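Local atomic coordinates of kallistatin (Homo sapiens, PDB entry 6F4V), a protein that inhibits the serine protease tissue kallikrein, forming a stable equimolar complex with it and being cleaved at its own reactive site. Residues Gly94-Leu99 with Asn137-Lys142; Ala10-Arg15 with Leu290-Leu295. All coordinates share one frame; numbering follows the deposited sequence.

Interaction 1 (Gly94-Leu99 with Asn137-Lys142); sequences GSALFL and NDHVKK
H139, on helix 129-143, reaches across to strand 89-100, touching A96 and F98 directly and S95 O through a water. That water lies in the plane of the imidazole at its edge, 2.8 Å from H139 NE2, and gives a weak hydrogen bond to the backbone O of S95. One residue on, the methyl of A96 points toward the helix, and its CB lies 4.0 Å from H139 NE2; its backbone is paired with V164 of the neighbouring strand. F98 adds the aromatic part: its CZ approaches H139 CD2 at 3.9 Å, the phenyl edge being directed at the imidazole face in an offset edge-to-face pair with centroids 5.9 Å apart and planes at 70°. The H139 torsion explains this reach, since CG lies anti to the backbone N (chi1 177°) and the ring is carried off the helix to the strand. F122 of strand 120-124 joins both aromatic groups, stacking on F98 and meeting H139 edge-to-face. Small in area and largely apolar, the contact is that of the serpin helix F lying across the face of the central beta-sheet A.

Interaction 2 (Ala10-Arg15 with Leu290-Leu295); sequences ADFAFR and LGFTDL
F12 and F292 come together with their side chains at about a right angle, F12 CE1 touching F292 CE1 at 4.0 Å. Neither CB points straight across the contact; it is the far ends of the rings that converge. For F12 this follows from CG being anti to the backbone N (chi1 180°), which swings the ring out from helix 6-23. L290 lies alongside F12: its CD1 is 4.4 Å from F12 CE1, while its CD2 rests 3.8 Å from the backbone O of R15. I36 and S37 of helix 33-44 also touch F12, and I55 of helix 49-58 touches F292.

The guanidinium of R15 is turned edge-on to the loop. Its NH1 gives a weak, bent hydrogen bond (3.2 Å, 126°) to the backbone O of L290, which lies near the guanidinium plane. A bend at chi3 (-70°) brings NE and NH2 back to D11, one helical turn earlier; NE is 2.9 Å and NH2 3.0 Å from D11 OD2, so that both nitrogens grip one oxygen from the same face of the carboxylate. NH2 also bonds to G58 O and lies at the edge of the F12 ring, in its plane. Were R15 shortened to an alanine, D11 would probably lose its charge partner, and the carbonyls of L290 and G58 this donor.

The chemistry is thus divided: F12 and F292 pack in the interior, with the partly exposed L290 beside F12, while at the more open side the salt bridge to D11, with the bond to G58 O, probably holds the guanidinium in its rotation, its reach to L290 O being weak.

In the fold
From the N terminus, the chain enters helix 6-23 and lays down the first half of interaction 2. It then runs on to strand 89-100, and helix 129-143 comes back against that strand, closing the short loop of interaction 1; 37 residues separate segment 94-99 from segment 137-142. The longer loop closes when residues 290-295, between helix 283-286 and strand 312-324, return to segment 10-15, with 274 residues between. Interaction 1 is therefore nested inside interaction 2. Their centres are 24 Å apart and they do not touch. Interaction 1 ties helix 129-143 to the central sheet; interaction 2 joins the N-terminal helix to a late loop among helices 33-44 and 49-58.

Interaction 1 (Gly94-Leu99 with Asn137-Lys142)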
ATOM      1  N   GLY A  94       6.833 -10.373   0.945  1.00 27.89           N
ATOM      2  CA  GLY A  94       7.817 -11.167   0.229  1.00 28.00           C
ATOM      3  C   GLY A  94       8.022 -10.623  -1.171  1.00 27.85           C
ATOM      4  O   GLY A  94       7.231  -9.801  -1.653  1.00 26.02           O
ATOM      5  N   SER A  95       9.085 -11.098  -1.804  1.00 27.10           N
ATOM      6  CA  SER A  95       9.523 -10.632  -3.105  1.00 28.15           C
ATOM      7  C   SER A  95       9.925 -11.825  -3.934  1.00 29.40           C
ATOM      8  O   SER A  95      10.324 -12.850  -3.386  1.00 29.87           O
ATOM      9  CB  SER A  95      10.741  -9.726  -2.939  1.00 28.64           C
ATOM     10  OG  SER A  95      10.374  -8.520  -2.257  1.00 31.01           O
ATOM     11  N   ALA A  96       9.938 -11.641  -5.244  1.00 29.09           N
ATOM     12  CA  ALA A  96      10.379 -12.674  -6.148  1.00 29.39           C
ATOM     13  C   ALA A  96      10.832 -12.062  -7.467  1.00 29.96           C
ATOM     14  O   ALA A  96      10.357 -10.978  -7.875  1.00 28.08           O
ATOM     15  CB  ALA A  96       9.252 -13.671  -6.377  1.00 30.19           C
ATOM     16  N   LEU A  97      11.764 -12.760  -8.119  1.00 29.54           N
ATOM     17  CA  LEU A  97      12.152 -12.442  -9.447  1.00 30.73           C
ATOM     18  C   LEU A  97      11.843 -13.671 -10.310  1.00 31.91           C
ATOM     19  O   LEU A  97      12.261 -14.796  -9.995  1.00 32.24           O
ATOM     20  CB  LEU A  97      13.655 -12.165  -9.518  1.00 32.72           C
ATOM     21  CG  LEU A  97      14.225 -11.021  -8.678  1.00 33.36           C
ATOM     22  CD1 LEU A  97      15.736 -11.013  -8.841  1.00 34.35           C
ATOM     23  CD2 LEU A  97      13.621  -9.699  -9.105  1.00 33.81           C
ATOM     24  N   PHE A  98      11.127 -13.432 -11.388  1.00 31.50           N
ATOM     25  CA  PHE A  98      10.887 -14.422 -12.413  1.00 33.67           C
ATOM     26  C   PHE A  98      11.887 -14.141 -13.527  1.00 33.66           C
ATOM     27  O   PHE A  98      11.814 -13.113 -14.175  1.00 33.84           O
ATOM     28  CB  PHE A  98       9.426 -14.361 -12.851  1.00 33.23           C
ATOM     29  CG  PHE A  98       8.497 -14.791 -11.774  1.00 34.04           C
ATOM     30  CD1 PHE A  98       8.064 -13.890 -10.810  1.00 33.89           C
ATOM     31  CD2 PHE A  98       8.076 -16.118 -11.690  1.00 35.50           C
ATOM     32  CE1 PHE A  98       7.216 -14.297  -9.795  1.00 34.26           C
ATOM     33  CE2 PHE A  98       7.237 -16.531 -10.667  1.00 36.19           C
ATOM     34  CZ  PHE A  98       6.802 -15.619  -9.721  1.00 35.36           C
ATOM     35  N   LEU A  99      12.850 -15.052 -13.694  1.00 34.72           N
ATOM     36  CA  LEU A  99      14.021 -14.853 -14.539  1.00 36.57           C
ATOM     37  C   LEU A  99      13.916 -15.669 -15.818  1.00 37.93           C
ATOM     38  O   LEU A  99      13.541 -16.828 -15.765  1.00 38.36           O
ATOM     39  CB  LEU A  99      15.254 -15.319 -13.782  1.00 37.06           C
ATOM     40  CG  LEU A  99      15.543 -14.652 -12.439  1.00 37.21           C
ATOM     41  CD1 LEU A  99      16.748 -15.308 -11.790  1.00 37.20           C
ATOM     42  CD2 LEU A  99      15.766 -13.161 -12.616  1.00 37.14           C
ATOM     43  N   ASN A 137       1.004 -15.022 -11.665  1.00 33.53           N
ATOM     44  CA  ASN A 137      -0.250 -14.681 -11.030  1.00 34.15           C
ATOM     45  C   ASN A 137      -0.715 -15.670  -9.977  1.00 35.27           C
ATOM     46  O   ASN A 137      -1.254 -15.246  -8.936  1.00 33.91           O
ATOM     47  CB  ASN A 137      -1.342 -14.390 -12.052  1.00 34.89           C
ATOM     48  CG  ASN A 137      -1.116 -13.065 -12.769  1.00 35.06           C
ATOM     49  OD1 ASN A 137      -0.301 -12.239 -12.334  1.00 34.47           O
ATOM     50  ND2 ASN A 137      -1.817 -12.857 -13.868  1.00 34.28           N
ATOM     51  N   ASP A 138      -0.486 -16.963 -10.213  1.00 36.36           N
ATOM     52  CA  ASP A 138      -0.784 -17.985  -9.209  1.00 37.61           C
ATOM     53  C   ASP A 138       0.071 -17.806  -7.968  1.00 35.90           C
ATOM     54  O   ASP A 138      -0.416 -18.000  -6.877  1.00 36.49           O
ATOM     55  CB  ASP A 138      -0.541 -19.413  -9.743  1.00 40.04           C
ATOM     56  CG  ASP A 138      -1.587 -19.876 -10.759  1.00 43.12           C
ATOM     57  OD1 ASP A 138      -2.684 -19.284 -10.893  1.00 44.37           O
ATOM     58  OD2 ASP A 138      -1.281 -20.876 -11.443  1.00 46.85           O
ATOM     59  N   HIS A 139       1.355 -17.495  -8.133  1.00 35.34           N
ATOM     60  CA  HIS A 139       2.255 -17.244  -6.993  1.00 35.14           C
ATOM     61  C   HIS A 139       1.747 -16.083  -6.136  1.00 33.31           C
ATOM     62  O   HIS A 139       1.590 -16.215  -4.916  1.00 33.10           O
ATOM     63  CB  HIS A 139       3.683 -16.971  -7.473  1.00 35.58           C
ATOM     64  CG  HIS A 139       4.645 -16.632  -6.371  1.00 37.79           C
ATOM     65  ND1 HIS A 139       5.030 -17.547  -5.416  1.00 39.77           N
ATOM     66  CD2 HIS A 139       5.318 -15.490  -6.086  1.00 39.21           C
ATOM     67  CE1 HIS A 139       5.874 -16.978  -4.573  1.00 40.04           C
ATOM     68  NE2 HIS A 139       6.076 -15.733  -4.963  1.00 39.19           N
ATOM     69  N   VAL A 140       1.422 -14.969  -6.781  1.00 32.28           N
ATOM     70  CA  VAL A 140       0.896 -13.813  -6.060  1.00 31.69           C
ATOM     71  C   VAL A 140      -0.445 -14.133  -5.365  1.00 31.84           C
ATOM     72  O   VAL A 140      -0.670 -13.758  -4.195  1.00 30.34           O
ATOM     73  CB  VAL A 140       0.796 -12.578  -6.996  1.00 31.41           C
ATOM     74  CG1 VAL A 140       0.064 -11.430  -6.302  1.00 31.10           C
ATOM     75  CG2 VAL A 140       2.194 -12.150  -7.455  1.00 31.05           C
ATOM     76  N   LYS A 141      -1.332 -14.810  -6.090  1.00 33.00           N
ATOM     77  CA  LYS A 141      -2.634 -15.208  -5.543  1.00 35.68           C
ATOM     78  C   LYS A 141      -2.469 -16.083  -4.300  1.00 35.46           C
ATOM     79  O   LYS A 141      -3.135 -15.857  -3.285  1.00 34.20           O
ATOM     80  CB  LYS A 141      -3.443 -15.953  -6.611  1.00 38.89           C
ATOM     81  CG  LYS A 141      -4.879 -16.275  -6.254  1.00 43.04           C
ATOM     82  CD  LYS A 141      -5.475 -17.211  -7.302  1.00 47.26           C
ATOM     83  CE  LYS A 141      -6.994 -17.195  -7.282  1.00 51.80           C
ATOM     84  NZ  LYS A 141      -7.566 -17.355  -5.909  1.00 55.08           N
ATOM     85  N   LYS A 142      -1.562 -17.060  -4.383  1.00 35.49           N
ATOM     86  CA  LYS A 142      -1.321 -17.955  -3.260  1.00 36.69           C
ATOM     87  C   LYS A 142      -0.783 -17.169  -2.052  1.00 35.26           C
ATOM     88  O   LYS A 142      -1.268 -17.306  -0.932  1.00 33.77           O
ATOM     89  CB  LYS A 142      -0.338 -19.036  -3.676  1.00 39.17           C
ATOM     90  CG  LYS A 142       0.087 -19.983  -2.578  0.66 40.69           C
ATOM     91  CD  LYS A 142       0.843 -21.157  -3.181  0.36 42.70           C
ATOM     92  CE  LYS A 142       1.553 -21.959  -2.107  0.90 44.90           C
ATOM     93  NZ  LYS A 142       0.614 -22.374  -1.031  0.59 45.40           N
TER
HETATM   94  O   HOH W   1       8.025 -14.558  -3.265  1.00 44.48           O

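Interaction 2 (Ala10-Arg15 with Leu290-Leu295)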
ATOM      1  N   ALA A  10       6.645   7.448   3.879  1.00 20.44           N
ATOM      2  CA  ALA A  10       5.392   8.162   4.136  1.00 20.36           C
ATOM      3  C   ALA A  10       5.169   9.275   3.106  1.00 20.89           C
ATOM      4  O   ALA A  10       4.052   9.474   2.651  1.00 20.09           O
ATOM      5  CB  ALA A  10       5.364   8.719   5.544  1.00 20.80           C
ATOM      6  N   ASP A  11       6.236   9.987   2.752  1.00 21.57           N
ATOM      7  CA  ASP A  11       6.177  11.029   1.719  1.00 22.85           C
ATOM      8  C   ASP A  11       5.686  10.438   0.433  1.00 21.89           C
ATOM      9  O   ASP A  11       4.816  11.005  -0.201  1.00 21.81           O
ATOM     10  CB  ASP A  11       7.567  11.686   1.542  1.00 25.37           C
ATOM     11  CG  ASP A  11       7.661  12.620   0.320  1.00 28.68           C
ATOM     12  OD1 ASP A  11       7.091  13.709   0.419  1.00 31.10           O
ATOM     13  OD2 ASP A  11       8.291  12.258  -0.727  1.00 30.79           O
ATOM     14  N   PHE A  12       6.276   9.316   0.008  1.00 21.27           N
ATOM     15  CA  PHE A  12       5.823   8.657  -1.207  1.00 20.86           C
ATOM     16  C   PHE A  12       4.354   8.255  -1.124  1.00 20.95           C
ATOM     17  O   PHE A  12       3.584   8.487  -2.077  1.00 19.91           O
ATOM     18  CB  PHE A  12       6.669   7.440  -1.528  1.00 21.48           C
ATOM     19  CG  PHE A  12       6.233   6.736  -2.755  1.00 21.81           C
ATOM     20  CD1 PHE A  12       6.486   7.293  -4.004  1.00 22.56           C
ATOM     21  CD2 PHE A  12       5.511   5.570  -2.687  1.00 22.52           C
ATOM     22  CE1 PHE A  12       6.049   6.682  -5.166  1.00 22.81           C
ATOM     23  CE2 PHE A  12       5.074   4.946  -3.856  1.00 23.71           C
ATOM     24  CZ  PHE A  12       5.367   5.500  -5.105  1.00 23.75           C
ATOM     25  N   ALA A  13       3.979   7.637   0.012  1.00 19.85           N
ATOM     26  CA  ALA A  13       2.575   7.210   0.225  1.00 19.72           C
ATOM     27  C   ALA A  13       1.572   8.300  -0.059  1.00 19.79           C
ATOM     28  O   ALA A  13       0.624   8.116  -0.855  1.00 19.89           O
ATOM     29  CB  ALA A  13       2.373   6.702   1.626  1.00 19.17           C
ATOM     30  N   PHE A  14       1.807   9.457   0.546  1.00 20.49           N
ATOM     31  CA  PHE A  14       0.879  10.570   0.408  1.00 21.06           C
ATOM     32  C   PHE A  14       0.969  11.312  -0.937  1.00 21.54           C
ATOM     33  O   PHE A  14      -0.040  11.823  -1.415  1.00 20.93           O
ATOM     34  CB  PHE A  14       0.937  11.483   1.627  1.00 21.54           C
ATOM     35  CG  PHE A  14       0.376  10.814   2.869  1.00 22.18           C
ATOM     36  CD1 PHE A  14      -0.994  10.605   2.999  1.00 22.70           C
ATOM     37  CD2 PHE A  14       1.212  10.331   3.871  1.00 22.50           C
ATOM     38  CE1 PHE A  14      -1.527   9.946   4.109  1.00 22.41           C
ATOM     39  CE2 PHE A  14       0.680   9.653   4.981  1.00 22.94           C
ATOM     40  CZ  PHE A  14      -0.684   9.482   5.106  1.00 22.85           C
ATOM     41  N   ARG A  15       2.141  11.308  -1.564  1.00 21.72           N
ATOM     42  CA  ARG A  15       2.281  11.828  -2.934  1.00 22.53           C
ATOM     43  C   ARG A  15       1.493  10.971  -3.920  1.00 22.16           C
ATOM     44  O   ARG A  15       0.795  11.513  -4.806  1.00 21.29           O
ATOM     45  CB  ARG A  15       3.751  11.932  -3.359  1.00 23.56           C
ATOM     46  CG  ARG A  15       4.457  13.202  -2.855  1.00 24.77           C
ATOM     47  CD  ARG A  15       5.784  13.434  -3.561  1.00 26.78           C
ATOM     48  NE  ARG A  15       6.749  12.445  -3.153  1.00 26.59           N
ATOM     49  CZ  ARG A  15       7.357  11.538  -3.921  1.00 26.27           C
ATOM     50  NH1 ARG A  15       7.198  11.469  -5.240  1.00 26.87           N
ATOM     51  NH2 ARG A  15       8.192  10.693  -3.326  1.00 25.73           N
ATOM     52  N   LEU A 290       5.399  11.154 -10.775  1.00 28.09           N
ATOM     53  CA  LEU A 290       5.883  11.207  -9.396  1.00 28.47           C
ATOM     54  C   LEU A 290       7.396  11.100  -9.299  1.00 28.76           C
ATOM     55  O   LEU A 290       7.911  10.688  -8.268  1.00 28.81           O
ATOM     56  CB  LEU A 290       5.240  10.077  -8.582  1.00 28.88           C
ATOM     57  CG  LEU A 290       3.743  10.166  -8.394  1.00 28.86           C
ATOM     58  CD1 LEU A 290       3.180   8.941  -7.692  1.00 29.68           C
ATOM     59  CD2 LEU A 290       3.380  11.431  -7.624  1.00 30.29           C
ATOM     60  N   GLY A 291       8.103  11.470 -10.362  1.00 28.93           N
ATOM     61  CA  GLY A 291       9.561  11.502 -10.365  1.00 28.66           C
ATOM     62  C   GLY A 291      10.266  10.381 -11.118  1.00 27.26           C
ATOM     63  O   GLY A 291      11.502  10.310 -11.072  1.00 27.50           O
ATOM     64  N   PHE A 292       9.513   9.513 -11.795  1.00 25.82           N
ATOM     65  CA  PHE A 292      10.107   8.326 -12.407  1.00 26.70           C
ATOM     66  C   PHE A 292      10.194   8.433 -13.939  1.00 27.30           C
ATOM     67  O   PHE A 292      10.164   7.417 -14.630  1.00 26.66           O
ATOM     68  CB  PHE A 292       9.335   7.070 -11.999  1.00 25.89           C
ATOM     69  CG  PHE A 292       9.358   6.823 -10.499  1.00 25.42           C
ATOM     70  CD1 PHE A 292       8.488   7.510  -9.665  1.00 25.33           C
ATOM     71  CD2 PHE A 292      10.281   5.968  -9.944  1.00 25.54           C
ATOM     72  CE1 PHE A 292       8.497   7.299  -8.294  1.00 24.96           C
ATOM     73  CE2 PHE A 292      10.298   5.748  -8.565  1.00 26.40           C
ATOM     74  CZ  PHE A 292       9.401   6.403  -7.755  1.00 25.17           C
ATOM     75  N   THR A 293      10.338   9.645 -14.466  1.00 29.01           N
ATOM     76  CA  THR A 293      10.476   9.795 -15.923  1.00 29.78           C
ATOM     77  C   THR A 293      11.694   9.054 -16.470  1.00 29.76           C
ATOM     78  O   THR A 293      11.583   8.399 -17.510  1.00 31.11           O
ATOM     79  CB  THR A 293      10.538  11.266 -16.340  1.00 31.67           C
ATOM     80  OG1 THR A 293      11.569  11.915 -15.573  1.00 34.88           O
ATOM     81  CG2 THR A 293       9.230  11.907 -16.095  1.00 31.49           C
ATOM     82  N   ASP A 294      12.828   9.099 -15.779  1.00 29.45           N
ATOM     83  CA  ASP A 294      14.021   8.389 -16.256  1.00 29.59           C
ATOM     84  C   ASP A 294      13.765   6.902 -16.400  1.00 28.85           C
ATOM     85  O   ASP A 294      14.052   6.316 -17.452  1.00 28.61           O
ATOM     86  CB  ASP A 294      15.247   8.611 -15.378  1.00 30.03           C
ATOM     87  CG  ASP A 294      16.452   7.788 -15.845  1.00 31.56           C
ATOM     88  OD1 ASP A 294      17.082   8.234 -16.827  1.00 32.93           O
ATOM     89  OD2 ASP A 294      16.739   6.704 -15.256  1.00 29.41           O
ATOM     90  N   LEU A 295      13.228   6.285 -15.350  1.00 27.24           N
ATOM     91  CA  LEU A 295      13.051   4.835 -15.342  1.00 27.27           C
ATOM     92  C   LEU A 295      12.202   4.320 -16.500  1.00 27.33           C
ATOM     93  O   LEU A 295      12.476   3.231 -17.064  1.00 28.23           O
ATOM     94  CB  LEU A 295      12.455   4.361 -13.987  1.00 26.70           C
ATOM     95  CG  LEU A 295      12.109   2.881 -13.894  1.00 26.65           C
ATOM     96  CD1 LEU A 295      13.359   2.036 -14.105  1.00 27.49           C
ATOM     97  CD2 LEU A 295      11.486   2.514 -12.549  1.00 26.77           C
TER